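Local coordinates for protein phosphoethanolamine N-methyltransferase 1 (Haemonchus contortus, PDB 4KRG) that catalyses the N-methylation of phosphoethanolamine with S-adenosylmethionine as methyl donor, probably the opening step of the nematode methylation route to phosphocholine, at residues A[174-177]-A[183-186]; A[33-36]-A[40-43]; A[138-143]-A[254-259]; A[227-232]-A[349-354]. All blocks are in the same frame, centred on the assembly; numbering follows the deposited sequence.

How the contacts relate
Contacts 1 and 2 sit side by side, their centres about 14 Å apart, and both line the phosphoethanolamine pocket. The first is a partly buried meeting of loop residues whose polar tips share a phosphate oxygen. The second is buried and mainly apolar, setting the end of helix 29-33 against helix 38-50; residues 33-36 also hydrogen-bond through their backbone to residues 174-177. Contact 3 is a buried, wholly apolar meeting of two helices. Contact 4 is buried too, yet it turns on one indole-to-carbonyl bond between a loop and strand 350-354. Strand 231-240, which begins in contact 4, is followed in the chain by helix 249-271 of contact 3.

Contact 1. Residues A[174-177]-A[183-186]; sequences TMHS and PTHY. With OPE (phosphoric acid mono-(2-amino-ethyl) ester), chain C.
H176 and Y186 approach from opposite directions and finish on the same oxygen of the bound phosphoethanolamine. The H176 side chain leaves the backbone through CB heading for residues 183-186. With CG anti to the carbonyl carbon (chi1 -79°), the imidazole is directed at the phosphate. On the ring, CE1 passes T184 OG1 at 4.2 Å and lies 3.7 Å from the ligand's O3; CD2 stands 3.9 Å from that same O3. At the tip NE2 donates to O3 over 2.9 Å in a nearly straight bond (169°), with O3 in the plane of the ring. This is the phosphate-binding part of the substrate pocket, built here from the long loop between strand 154-161 and helix 189-198 and completed by the hydroxyls of S161, S166 and Y133. Y186 OH gives O3 a second, very short bond of 2.5 Å, and O3 lies in the plane of the phenol as well. Histidine and tyrosine suit the site because each brings a donor on a flat, stiff ring. The tyrosine hydroxyl is also bonded to N182 ND2, and N182 OD1 bonds T184 OG1; one amide therefore positions two loop side chains. T184 lays its CG2 over one face of the phenol, off toward the rim. Behind the histidine, T174 OG1 accepts from H176 N at 3.1 Å in an ST turn.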
loop_
_atom_site.group_PDB
_atom_site.type_symbol
_atom_site.label_atom_id
_atom_site.label_comp_id
_atom_site.label_asym_id
_atom_site.label_seq_id
_atom_site.Cartn_x
_atom_site.Cartn_y
_atom_site.Cartn_z
ATOM N N THR A 174 11.835 2.392 -20.370
ATOM C CA THR A 174 11.967 0.974 -20.073
ATOM C C THR A 174 13.195 0.308 -20.687
ATOM O O THR A 174 13.686 0.715 -21.741
ATOM C CB THR A 174 10.712 0.183 -20.472
ATOM O OG1 THR A 174 10.694 -1.064 -19.766
ATOM C CG2 THR A 174 10.680 -0.074 -21.973
HETATM N N MSE A 175 13.690 -0.713 -19.993
HETATM C CA MSE A 175 14.757 -1.564 -20.504
HETATM C C MSE A 175 14.158 -2.863 -21.004
HETATM O O MSE A 175 14.871 -3.761 -21.458
HETATM C CB MSE A 175 15.781 -1.869 -19.415
HETATM C CG MSE A 175 16.725 -0.734 -19.120
HETATM SE SE MSE A 175 17.797 -0.244 -20.658
HETATM C CE MSE A 175 18.870 -1.864 -20.788
ATOM N N HIS A 176 12.838 -2.963 -20.903
ATOM C CA HIS A 176 12.126 -4.094 -21.471
ATOM C C HIS A 176 12.274 -4.091 -22.981
ATOM O O HIS A 176 12.510 -3.047 -23.591
ATOM C CB HIS A 176 10.647 -4.039 -21.104
ATOM C CG HIS A 176 10.359 -4.504 -19.711
ATOM N ND1 HIS A 176 10.508 -5.811 -19.325
ATOM C CD2 HIS A 176 9.924 -3.826 -18.621
ATOM C CE1 HIS A 176 10.180 -5.929 -18.049
ATOM N NE2 HIS A 176 9.825 -4.743 -17.599
ATOM N N SER A 177 12.142 -5.269 -23.580
ATOM C CA SER A 177 12.113 -5.380 -25.028
ATOM C C SER A 177 10.747 -4.937 -25.542
ATOM O O SER A 177 9.715 -5.298 -24.977
ATOM C CB SER A 177 12.398 -6.816 -25.457
ATOM O OG SER A 177 12.193 -6.975 -26.846
ATOM N N PRO A 183 7.137 -11.438 -19.261
ATOM C CA PRO A 183 6.615 -12.520 -18.413
ATOM C C PRO A 183 6.150 -12.054 -17.038
ATOM O O PRO A 183 5.484 -12.803 -16.320
ATOM C CB PRO A 183 7.829 -13.435 -18.243
ATOM C CG PRO A 183 8.995 -12.512 -18.333
ATOM C CD PRO A 183 8.604 -11.496 -19.377
ATOM N N THR A 184 6.514 -10.829 -16.682
ATOM C CA THR A 184 6.253 -10.290 -15.354
ATOM C C THR A 184 4.767 -10.329 -14.972
ATOM O O THR A 184 3.892 -10.101 -15.810
ATOM C CB THR A 184 6.779 -8.852 -15.261
ATOM O OG1 THR A 184 8.116 -8.810 -15.776
ATOM C CG2 THR A 184 6.767 -8.364 -13.831
ATOM N N HIS A 185 4.498 -10.640 -13.707
ATOM C CA HIS A 185 3.147 -10.618 -13.162
ATOM C C HIS A 185 2.882 -9.271 -12.507
ATOM O O HIS A 185 3.361 -9.013 -11.404
ATOM C CB HIS A 185 2.984 -11.700 -12.095
ATOM C CG HIS A 185 3.041 -13.104 -12.624
ATOM N ND1 HIS A 185 1.941 -13.751 -13.131
ATOM C CD2 HIS A 185 4.069 -13.987 -12.689
ATOM C CE1 HIS A 185 2.283 -14.975 -13.501
ATOM N NE2 HIS A 185 3.567 -15.142 -13.245
ATOM N N TYR A 186 2.122 -8.413 -13.177
ATOM C CA TYR A 186 1.747 -7.122 -12.600
ATOM C C TYR A 186 0.380 -7.234 -11.942
ATOM O O TYR A 186 -0.650 -7.007 -12.575
ATOM C CB TYR A 186 1.757 -6.031 -13.674
ATOM C CG TYR A 186 3.101 -5.885 -14.340
ATOM C CD1 TYR A 186 4.162 -5.293 -13.674
ATOM C CD2 TYR A 186 3.313 -6.354 -15.627
ATOM C CE1 TYR A 186 5.399 -5.169 -14.272
ATOM C CE2 TYR A 186 4.545 -6.228 -16.237
ATOM C CZ TYR A 186 5.580 -5.635 -15.555
ATOM O OH TYR A 186 6.808 -5.512 -16.149
HETATM C CA OPE C . 11.150 -2.930 -12.473
HETATM C CB OPE C . 12.490 -3.450 -12.066
HETATM O O1 OPE C . 9.583 -2.065 -14.723
HETATM O O2 OPE C . 8.020 -2.956 -13.059
HETATM O O3 OPE C . 8.713 -4.405 -14.965
HETATM O O4 OPE C . 10.348 -3.822 -13.155
HETATM N N OPE C . 12.521 -4.705 -11.361
HETATM P P OPE C . 9.137 -3.317 -14.003
#

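Contact 2. Residues A[33-36]-A[40-43]; sequences MLNQ and DLEA. With OPE (phosphoric acid mono-(2-amino-ethyl) ester), chain C.
E42, whose aliphatic stem packs against the selenium of M33, has its OE2 gripped by two arginines, R70 and R46, in two salt bridges. Glutamate suits the spot because its carbon stem can serve the apolar contact while the carboxylate meets those charges. The setting is a helix-loop-helix corner: a Schellman motif ends helix 29-33, with L34 as the C-prime residue at positive phi and the backbone N of L34 and N35 bonded back to carbonyls of that helix, and helix 38-50 starts after a short loop. M33, here a selenomethionine, bridges the corner. Its chi2 is extended (-174°) and carries SE to 3.7 Å from E42 CA; the bend at chi3 (87°) then turns CE toward L41 CB, 4.3 Å away. A long, unbranched, pliant side chain suits such a span, and it crosses E42 at about a right angle. At the other end of M33 the carbonyl O lies 3.4 Å from CB of phosphoethanolamine, so one residue lines the pocket with its backbone and packs on the second helix with its side chain. L34 adds an apolar surface, with CD1 3.8 Å from O4 of the ligand. N35 OD1 accepts from the backbone N of T37. Y222 of helix 220-226 covers both M33 and L41. Across the amide's end, L41 CD1 touches N35 ND2 at 3.7 Å.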
loop_
_atom_site.group_PDB
_atom_site.type_symbol
_atom_site.label_atom_id
_atom_site.label_comp_id
_atom_site.label_asym_id
_atom_site.label_seq_id
_atom_site.Cartn_x
_atom_site.Cartn_y
_atom_site.Cartn_z
HETATM N N MSE A 33 16.504 -1.825 -12.016
HETATM C CA MSE A 33 15.296 -1.027 -12.052
HETATM C C MSE A 33 14.628 -1.118 -13.413
HETATM O O MSE A 33 13.532 -0.598 -13.593
HETATM C CB MSE A 33 15.621 0.418 -11.689
HETATM C CG MSE A 33 16.445 0.529 -10.407
HETATM SE SE MSE A 33 16.696 2.382 -9.834
HETATM C CE MSE A 33 15.072 2.611 -8.755
ATOM N N LEU A 34 15.283 -1.810 -14.348
ATOM C CA LEU A 34 14.804 -1.930 -15.730
ATOM C C LEU A 34 14.444 -0.561 -16.312
ATOM O O LEU A 34 13.354 -0.354 -16.845
ATOM C CB LEU A 34 13.639 -2.924 -15.840
ATOM C CG LEU A 34 14.073 -4.370 -15.562
ATOM C CD1 LEU A 34 12.893 -5.330 -15.572
ATOM C CD2 LEU A 34 15.117 -4.813 -16.576
ATOM N N ASN A 35 15.391 0.365 -16.205
ATOM C CA ASN A 35 15.186 1.759 -16.570
ATOM C C ASN A 35 16.456 2.304 -17.190
ATOM O O ASN A 35 17.532 2.158 -16.620
ATOM C CB ASN A 35 14.832 2.573 -15.323
ATOM C CG ASN A 35 14.435 3.995 -15.643
ATOM O OD1 ASN A 35 15.262 4.804 -16.058
ATOM N ND2 ASN A 35 13.165 4.316 -15.425
ATOM N N GLN A 36 16.329 2.939 -18.352
ATOM C CA GLN A 36 17.494 3.394 -19.106
ATOM C C GLN A 36 18.234 4.511 -18.382
ATOM O O GLN A 36 19.400 4.780 -18.667
ATOM C CB GLN A 36 17.089 3.859 -20.509
ATOM C CG GLN A 36 16.184 2.895 -21.273
ATOM C CD GLN A 36 16.149 3.175 -22.772
ATOM O OE1 GLN A 36 17.192 3.310 -23.417
ATOM N NE2 GLN A 36 14.945 3.261 -23.333
ATOM N N ASP A 40 19.091 8.425 -12.392
ATOM C CA ASP A 40 18.217 9.511 -11.951
ATOM C C ASP A 40 17.411 9.159 -10.712
ATOM O O ASP A 40 17.147 10.016 -9.876
ATOM C CB ASP A 40 17.228 9.884 -13.059
ATOM C CG ASP A 40 17.888 10.585 -14.232
ATOM O OD1 ASP A 40 19.032 11.068 -14.081
ATOM O OD2 ASP A 40 17.246 10.661 -15.305
ATOM N N LEU A 41 17.010 7.898 -10.608
ATOM C CA LEU A 41 16.050 7.492 -9.587
ATOM C C LEU A 41 16.645 6.715 -8.423
ATOM O O LEU A 41 16.060 6.699 -7.345
ATOM C CB LEU A 41 14.937 6.637 -10.203
ATOM C CG LEU A 41 14.362 7.006 -11.563
ATOM C CD1 LEU A 41 13.485 5.877 -12.050
ATOM C CD2 LEU A 41 13.565 8.286 -11.465
ATOM N N GLU A 42 17.787 6.069 -8.635
ATOM C CA GLU A 42 18.240 5.003 -7.725
ATOM C C GLU A 42 18.386 5.375 -6.240
ATOM O O GLU A 42 17.861 4.679 -5.366
ATOM C CB GLU A 42 19.528 4.346 -8.244
ATOM C CG GLU A 42 19.827 2.990 -7.621
ATOM C CD GLU A 42 20.514 3.091 -6.272
ATOM O OE1 GLU A 42 21.515 3.828 -6.163
ATOM O OE2 GLU A 42 20.057 2.438 -5.311
ATOM N N ALA A 43 19.101 6.456 -5.947
ATOM C CA ALA A 43 19.366 6.795 -4.552
ATOM C C ALA A 43 18.095 7.238 -3.819
ATOM O O ALA A 43 17.883 6.900 -2.652
ATOM C CB ALA A 43 20.445 7.853 -4.456
HETATM C CA OPE C . 11.150 -2.930 -12.473
HETATM C CB OPE C . 12.490 -3.450 -12.066
HETATM O O1 OPE C . 9.583 -2.065 -14.723
HETATM O O2 OPE C . 8.020 -2.956 -13.059
HETATM O O3 OPE C . 8.713 -4.405 -14.965
HETATM O O4 OPE C . 10.348 -3.822 -13.155
HETATM N N OPE C . 12.521 -4.705 -11.361
HETATM P P OPE C . 9.137 -3.317 -14.003
#

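Contact 3. Residues A[138-143]-A[254-259]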
loop_
_atom_site.group_PDB
_atom_site.type_symbol
_atom_site.label_atom_id
_atom_site.label_comp_id
_atom_site.label_asym_id
_atom_site.label_seq_id
_atom_site.Cartn_x
_atom_site.Cartn_y
_atom_site.Cartn_z
ATOM N N GLU A 138 3.704 -19.851 -6.056
ATOM C CA GLU A 138 5.019 -19.563 -5.487
ATOM C C GLU A 138 5.013 -18.379 -4.517
ATOM O O GLU A 138 5.721 -18.401 -3.509
ATOM C CB GLU A 138 6.041 -19.333 -6.601
ATOM C CG GLU A 138 6.359 -20.588 -7.397
ATOM C CD GLU A 138 7.068 -20.299 -8.709
ATOM O OE1 GLU A 138 7.130 -19.118 -9.120
ATOM O OE2 GLU A 138 7.565 -21.258 -9.332
ATOM N N VAL A 139 4.229 -17.347 -4.829
ATOM C CA VAL A 139 4.082 -16.199 -3.938
ATOM C C VAL A 139 3.567 -16.662 -2.579
ATOM O O VAL A 139 4.110 -16.292 -1.534
ATOM C CB VAL A 139 3.122 -15.135 -4.525
ATOM C CG1 VAL A 139 2.762 -14.095 -3.472
ATOM C CG2 VAL A 139 3.753 -14.450 -5.723
ATOM N N ILE A 140 2.532 -17.492 -2.599
ATOM C CA ILE A 140 1.946 -18.018 -1.374
ATOM C C ILE A 140 2.966 -18.883 -0.635
ATOM O O ILE A 140 3.151 -18.749 0.577
ATOM C CB ILE A 140 0.665 -18.819 -1.670
ATOM C CG1 ILE A 140 -0.391 -17.898 -2.286
ATOM C CG2 ILE A 140 0.132 -19.451 -0.402
ATOM C CD1 ILE A 140 -1.479 -18.615 -3.062
ATOM N N GLU A 141 3.646 -19.749 -1.380
ATOM C CA GLU A 141 4.661 -20.619 -0.805
ATOM C C GLU A 141 5.834 -19.813 -0.256
ATOM O O GLU A 141 6.376 -20.141 0.793
ATOM C CB GLU A 141 5.120 -21.658 -1.833
ATOM C CG GLU A 141 4.024 -22.660 -2.190
ATOM C CD GLU A 141 4.464 -23.693 -3.212
ATOM O OE1 GLU A 141 3.797 -24.745 -3.321
ATOM O OE2 GLU A 141 5.468 -23.452 -3.916
ATOM N N PHE A 142 6.213 -18.750 -0.955
ATOM C CA PHE A 142 7.257 -17.866 -0.456
ATOM C C PHE A 142 6.853 -17.233 0.866
ATOM O O PHE A 142 7.659 -17.143 1.789
ATOM C CB PHE A 142 7.601 -16.765 -1.466
ATOM C CG PHE A 142 8.508 -15.703 -0.903
ATOM C CD1 PHE A 142 9.875 -15.923 -0.805
ATOM C CD2 PHE A 142 7.994 -14.502 -0.447
ATOM C CE1 PHE A 142 10.717 -14.952 -0.276
ATOM C CE2 PHE A 142 8.827 -13.531 0.081
ATOM C CZ PHE A 142 10.191 -13.756 0.165
ATOM N N LEU A 143 5.601 -16.792 0.957
ATOM C CA LEU A 143 5.139 -16.074 2.144
ATOM C C LEU A 143 4.965 -16.977 3.358
ATOM O O LEU A 143 5.160 -16.543 4.490
ATOM C CB LEU A 143 3.848 -15.312 1.853
ATOM C CG LEU A 143 4.015 -14.133 0.894
ATOM C CD1 LEU A 143 2.661 -13.600 0.462
ATOM C CD2 LEU A 143 4.851 -13.028 1.526
ATOM N N ASN A 254 -7.012 -20.374 -4.350
ATOM C CA ASN A 254 -8.337 -20.100 -4.895
ATOM C C ASN A 254 -8.696 -18.629 -4.775
ATOM O O ASN A 254 -9.190 -18.016 -5.719
ATOM C CB ASN A 254 -9.395 -20.920 -4.169
ATOM C CG ASN A 254 -10.796 -20.606 -4.648
ATOM O OD1 ASN A 254 -11.036 -20.466 -5.849
ATOM N ND2 ASN A 254 -11.726 -20.475 -3.710
ATOM N N LEU A 255 -8.444 -18.067 -3.602
ATOM C CA LEU A 255 -8.754 -16.672 -3.357
ATOM C C LEU A 255 -7.867 -15.740 -4.175
ATOM O O LEU A 255 -8.353 -14.839 -4.857
ATOM C CB LEU A 255 -8.621 -16.366 -1.870
ATOM C CG LEU A 255 -9.592 -17.128 -0.976
ATOM C CD1 LEU A 255 -9.288 -16.856 0.471
ATOM C CD2 LEU A 255 -11.015 -16.722 -1.289
ATOM N N PHE A 256 -6.563 -15.971 -4.104
ATOM C CA PHE A 256 -5.571 -15.086 -4.698
ATOM C C PHE A 256 -5.643 -15.106 -6.226
ATOM O O PHE A 256 -5.441 -14.083 -6.872
ATOM C CB PHE A 256 -4.178 -15.501 -4.198
ATOM C CG PHE A 256 -3.070 -14.530 -4.525
ATOM C CD1 PHE A 256 -3.167 -13.188 -4.192
ATOM C CD2 PHE A 256 -1.899 -14.984 -5.118
ATOM C CE1 PHE A 256 -2.120 -12.311 -4.476
ATOM C CE2 PHE A 256 -0.857 -14.117 -5.403
ATOM C CZ PHE A 256 -0.968 -12.778 -5.083
ATOM N N SER A 257 -5.952 -16.267 -6.797
ATOM C CA SER A 257 -5.908 -16.448 -8.252
ATOM C C SER A 257 -7.227 -16.183 -8.965
ATOM O O SER A 257 -7.235 -15.738 -10.112
ATOM C CB SER A 257 -5.437 -17.862 -8.612
ATOM O OG SER A 257 -4.034 -17.986 -8.494
ATOM N N GLN A 258 -8.338 -16.473 -8.293
ATOM C CA GLN A 258 -9.652 -16.395 -8.931
ATOM C C GLN A 258 -10.656 -15.453 -8.249
ATOM O O GLN A 258 -11.123 -14.492 -8.863
ATOM C CB GLN A 258 -10.256 -17.796 -9.074
ATOM C CG GLN A 258 -10.269 -18.341 -10.504
ATOM C CD GLN A 258 -8.877 -18.594 -11.063
ATOM O OE1 GLN A 258 -8.090 -19.344 -10.485
ATOM N NE2 GLN A 258 -8.571 -17.966 -12.195
ATOM N N ILE A 259 -10.987 -15.734 -6.991
ATOM C CA ILE A 259 -12.031 -14.999 -6.272
ATOM C C ILE A 259 -11.763 -13.491 -6.155
ATOM O O ILE A 259 -12.600 -12.664 -6.535
ATOM C CB ILE A 259 -12.237 -15.559 -4.848
ATOM C CG1 ILE A 259 -12.595 -17.051 -4.882
ATOM C CG2 ILE A 259 -13.299 -14.754 -4.112
ATOM C CD1 ILE A 259 -13.984 -17.363 -5.424
#
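F256 swings its ring away from its own backbone N, with chi1 at -169°, and the ring thereby reaches the helix of V139 and I140. V139 has CG1 in the equivalent position (168°), pointing this branch at the phenylalanine, while I140 sends CG1 anti to its carbonyl carbon and lets the chain run on nearly straight to CD1 (chi2 159°). The two branches meet neighbouring carbons of the ring, both obliquely: V139 CG1 lies 4.1 Å from F256 CE2, and I140 CD1 4.2 Å from F256 CD2. V139 crosses the aromatic side chain at about a right angle, whereas I140 and F256 slide past each other in opposite directions. Helix 136-149 is the helix of the beta-alpha-beta unit between parallel strands 122-126 and 154-161 in the Rossmann-like methyltransferase fold; F142 and L143 face I156 of the sheet, and V139 and I140 receive helix 249-271 from outside. Branched aliphatics suit this layer, being compact and rigid, and the broad phenyl spans the gap between helices whose nearest CA atoms, those of I140 and F256, are 8.7 Å apart. L191 and L195 of helix 189-198 also touch the ring. F256 sits within a wider pi-type turn of its helix, residues 255-259, where N254 O accepts from both Q258 N (3.1 Å) and I259 N (3.2 Å).

Contact 4. Residues A[227-232]-A[349-354]. With BOG (octyl beta-D-glucopyranoside), chain E.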
loop_
_atom_site.group_PDB
_atom_site.type_symbol
_atom_site.label_atom_id
_atom_site.label_comp_id
_atom_site.label_asym_id
_atom_site.label_seq_id
_atom_site.Cartn_x
_atom_site.Cartn_y
_atom_site.Cartn_z
ATOM N N ASN A 227 5.381 9.711 -12.491
ATOM C CA ASN A 227 3.921 9.859 -12.409
ATOM C C ASN A 227 3.202 8.529 -12.185
ATOM O O ASN A 227 2.092 8.313 -12.678
ATOM C CB ASN A 227 3.357 10.576 -13.643
ATOM C CG ASN A 227 3.544 12.082 -13.582
ATOM O OD1 ASN A 227 4.201 12.668 -14.444
ATOM N ND2 ASN A 227 2.961 12.718 -12.565
ATOM N N ASN A 228 3.851 7.646 -11.431
ATOM C CA ASN A 228 3.353 6.304 -11.204
ATOM C C ASN A 228 3.075 6.068 -9.724
ATOM O O ASN A 228 4.000 6.056 -8.906
ATOM C CB ASN A 228 4.366 5.288 -11.739
ATOM C CG ASN A 228 3.844 3.869 -11.714
ATOM O OD1 ASN A 228 2.694 3.616 -11.341
ATOM N ND2 ASN A 228 4.686 2.929 -12.130
ATOM N N TRP A 229 1.798 5.885 -9.392
ATOM C CA TRP A 229 1.347 5.654 -8.020
ATOM C C TRP A 229 1.330 4.172 -7.670
ATOM O O TRP A 229 1.067 3.803 -6.526
ATOM C CB TRP A 229 -0.080 6.199 -7.841
ATOM C CG TRP A 229 -0.176 7.669 -7.526
ATOM C CD1 TRP A 229 -0.578 8.220 -6.349
ATOM C CD2 TRP A 229 0.132 8.764 -8.403
ATOM N NE1 TRP A 229 -0.541 9.591 -6.432
ATOM C CE2 TRP A 229 -0.107 9.955 -7.677
ATOM C CE3 TRP A 229 0.579 8.866 -9.724
ATOM C CZ2 TRP A 229 0.089 11.225 -8.235
ATOM C CZ3 TRP A 229 0.779 10.125 -10.271
ATOM C CH2 TRP A 229 0.535 11.286 -9.524
ATOM N N ARG A 230 1.595 3.324 -8.657
ATOM C CA ARG A 230 1.393 1.879 -8.511
ATOM C C ARG A 230 2.661 1.088 -8.181
ATOM O O ARG A 230 2.677 -0.138 -8.283
ATOM C CB ARG A 230 0.713 1.299 -9.755
ATOM C CG ARG A 230 -0.744 1.718 -9.915
ATOM C CD ARG A 230 -1.253 1.424 -11.317
ATOM N NE ARG A 230 -2.711 1.311 -11.363
ATOM C CZ ARG A 230 -3.405 1.015 -12.454
ATOM N NH1 ARG A 230 -2.782 0.814 -13.610
ATOM N NH2 ARG A 230 -4.727 0.921 -12.389
ATOM N N GLN A 231 3.720 1.795 -7.801
ATOM C CA GLN A 231 4.870 1.164 -7.171
ATOM C C GLN A 231 4.541 1.098 -5.696
ATOM O O GLN A 231 4.701 2.079 -4.968
ATOM C CB GLN A 231 6.123 1.994 -7.394
ATOM C CG GLN A 231 6.574 1.990 -8.837
ATOM C CD GLN A 231 7.061 0.630 -9.262
ATOM O OE1 GLN A 231 8.076 0.149 -8.762
ATOM N NE2 GLN A 231 6.329 -0.012 -10.169
ATOM N N VAL A 232 4.054 -0.056 -5.260
ATOM C CA VAL A 232 3.440 -0.157 -3.950
ATOM C C VAL A 232 4.269 -1.040 -3.035
ATOM O O VAL A 232 4.758 -2.099 -3.438
ATOM C CB VAL A 232 1.982 -0.676 -4.043
ATOM C CG1 VAL A 232 1.285 -0.576 -2.687
ATOM C CG2 VAL A 232 1.188 0.115 -5.094
ATOM N N ARG A 349 0.289 16.073 -6.226
ATOM C CA ARG A 349 -0.082 16.583 -4.917
ATOM C C ARG A 349 -0.992 15.623 -4.155
ATOM O O ARG A 349 -1.155 15.756 -2.947
ATOM C CB ARG A 349 -0.772 17.937 -5.060
ATOM C CG ARG A 349 0.077 19.015 -5.710
ATOM C CD ARG A 349 -0.749 20.251 -5.957
ATOM N NE ARG A 349 -1.838 19.964 -6.885
ATOM C CZ ARG A 349 -2.719 20.855 -7.326
ATOM N NH1 ARG A 349 -2.654 22.122 -6.932
ATOM N NH2 ARG A 349 -3.669 20.473 -8.168
ATOM N N VAL A 350 -1.584 14.665 -4.867
ATOM C CA VAL A 350 -2.564 13.759 -4.268
ATOM C C VAL A 350 -1.945 12.391 -4.030
ATOM O O VAL A 350 -1.379 11.797 -4.947
ATOM C CB VAL A 350 -3.825 13.596 -5.155
ATOM C CG1 VAL A 350 -4.798 12.623 -4.518
ATOM C CG2 VAL A 350 -4.505 14.930 -5.355
ATOM N N ARG A 351 -2.040 11.905 -2.794
ATOM C CA ARG A 351 -1.454 10.621 -2.417
ATOM C C ARG A 351 -2.474 9.796 -1.644
ATOM O O ARG A 351 -3.331 10.348 -0.962
ATOM C CB ARG A 351 -0.206 10.830 -1.551
ATOM C CG ARG A 351 0.795 11.828 -2.092
ATOM C CD ARG A 351 1.531 11.312 -3.293
ATOM N NE ARG A 351 2.334 12.352 -3.934
ATOM C CZ ARG A 351 3.609 12.601 -3.658
ATOM N NH1 ARG A 351 4.253 11.881 -2.746
ATOM N NH2 ARG A 351 4.243 13.570 -4.302
ATOM N N PHE A 352 -2.386 8.478 -1.756
ATOM C CA PHE A 352 -3.268 7.582 -1.015
ATOM C C PHE A 352 -2.435 6.568 -0.265
ATOM O O PHE A 352 -1.314 6.259 -0.658
ATOM C CB PHE A 352 -4.220 6.832 -1.959
ATOM C CG PHE A 352 -5.142 7.729 -2.724
ATOM C CD1 PHE A 352 -6.420 8.002 -2.250
ATOM C CD2 PHE A 352 -4.731 8.312 -3.919
ATOM C CE1 PHE A 352 -7.278 8.849 -2.958
ATOM C CE2 PHE A 352 -5.578 9.157 -4.625
ATOM C CZ PHE A 352 -6.852 9.424 -4.143
ATOM N N GLY A 353 -2.989 6.058 0.824
ATOM C CA GLY A 353 -2.384 4.959 1.547
ATOM C C GLY A 353 -3.502 4.058 2.010
ATOM O O GLY A 353 -4.632 4.507 2.192
ATOM N N TRP A 354 -3.203 2.778 2.180
ATOM C CA TRP A 354 -4.149 1.879 2.812
ATOM C C TRP A 354 -3.681 1.601 4.235
ATOM O O TRP A 354 -2.493 1.383 4.478
ATOM C CB TRP A 354 -4.289 0.563 2.039
ATOM C CG TRP A 354 -5.147 -0.435 2.764
ATOM C CD1 TRP A 354 -6.489 -0.613 2.630
ATOM C CD2 TRP A 354 -4.719 -1.371 3.770
ATOM N NE1 TRP A 354 -6.925 -1.604 3.479
ATOM C CE2 TRP A 354 -5.864 -2.076 4.182
ATOM C CE3 TRP A 354 -3.484 -1.661 4.348
ATOM C CZ2 TRP A 354 -5.798 -3.075 5.163
ATOM C CZ3 TRP A 354 -3.427 -2.650 5.313
ATOM C CH2 TRP A 354 -4.578 -3.346 5.713
HETATM C C1 BOG E . 3.630 18.076 7.198
HETATM O O1 BOG E . 3.758 16.785 6.725
HETATM C C2 BOG E . 4.856 18.490 7.988
HETATM O O2 BOG E . 4.948 17.671 9.143
HETATM C C3 BOG E . 4.754 19.920 8.396
HETATM O O3 BOG E . 5.967 20.318 9.094
HETATM C C4 BOG E . 4.526 20.815 7.221
HETATM O O4 BOG E . 4.355 22.181 7.649
HETATM C C5 BOG E . 3.293 20.377 6.444
HETATM O O5 BOG E . 3.416 18.970 6.034
HETATM C C6 BOG E . 3.118 21.193 5.240
HETATM O O6 BOG E . 1.774 21.549 5.161
HETATM C "C1'" BOG E . 2.510 16.097 6.659
HETATM C "C2'" BOG E . 2.794 14.656 6.162
HETATM C "C3'" BOG E . 3.526 14.647 4.831
HETATM C "C4'" BOG E . 2.930 14.069 3.705
HETATM C "C5'" BOG E . 3.251 14.661 2.304
HETATM C "C6'" BOG E . 2.669 13.840 1.146
HETATM C "C7'" BOG E . 1.263 14.307 0.697
HETATM C "C8'" BOG E . 1.304 14.963 -0.641
#
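W229 turns the edge of its indole, not a face, to strand 350-354: V350 O lies in the plane of the ring, only 7° out of it, while N227 O sits in plane at another part of the rim. R351 CD comes in obliquely, 4.1 Å from W229 NE1. The flat end of R351 has the last carbon of an octyl glucoside tail, C8', over one face of its guanidinium. The key bond runs from W229 NE1 to V350 O, 2.8 Å long, with an angle of 157° at the hydrogen, and the donor also lies in the carbonyl plane. Tryptophan suits this buried seam because it fills space with an apolar ring yet still offers one N-H to a backbone oxygen. A342 and I223 pack on the indole, and N343 OD1 takes the backbone N of W229, so the residue is held at both ends. The bend at chi2 (-72°) in R351 sets the direction of CD, the atom near the indole; R351 CG, one bond earlier, lies 3.5 Å from C8' of the octyl glucoside, and R351 NE bonds to the backbone O of Q348. Next to W229 in the chain, N228 OD1 accepts from R230 N over 2.9 Å in an Asx turn, the donor standing above the amide plane. Strand 350-354 pairs in parallel with 324-329 and antiparallel with 208-218, so the tryptophan bond lies at a junction between the half that binds phosphoethanolamine and S-adenosylhomocysteine and the C-terminal half, consistent with the di-domain architecture of nematode phosphoethanolamine methyltransferases.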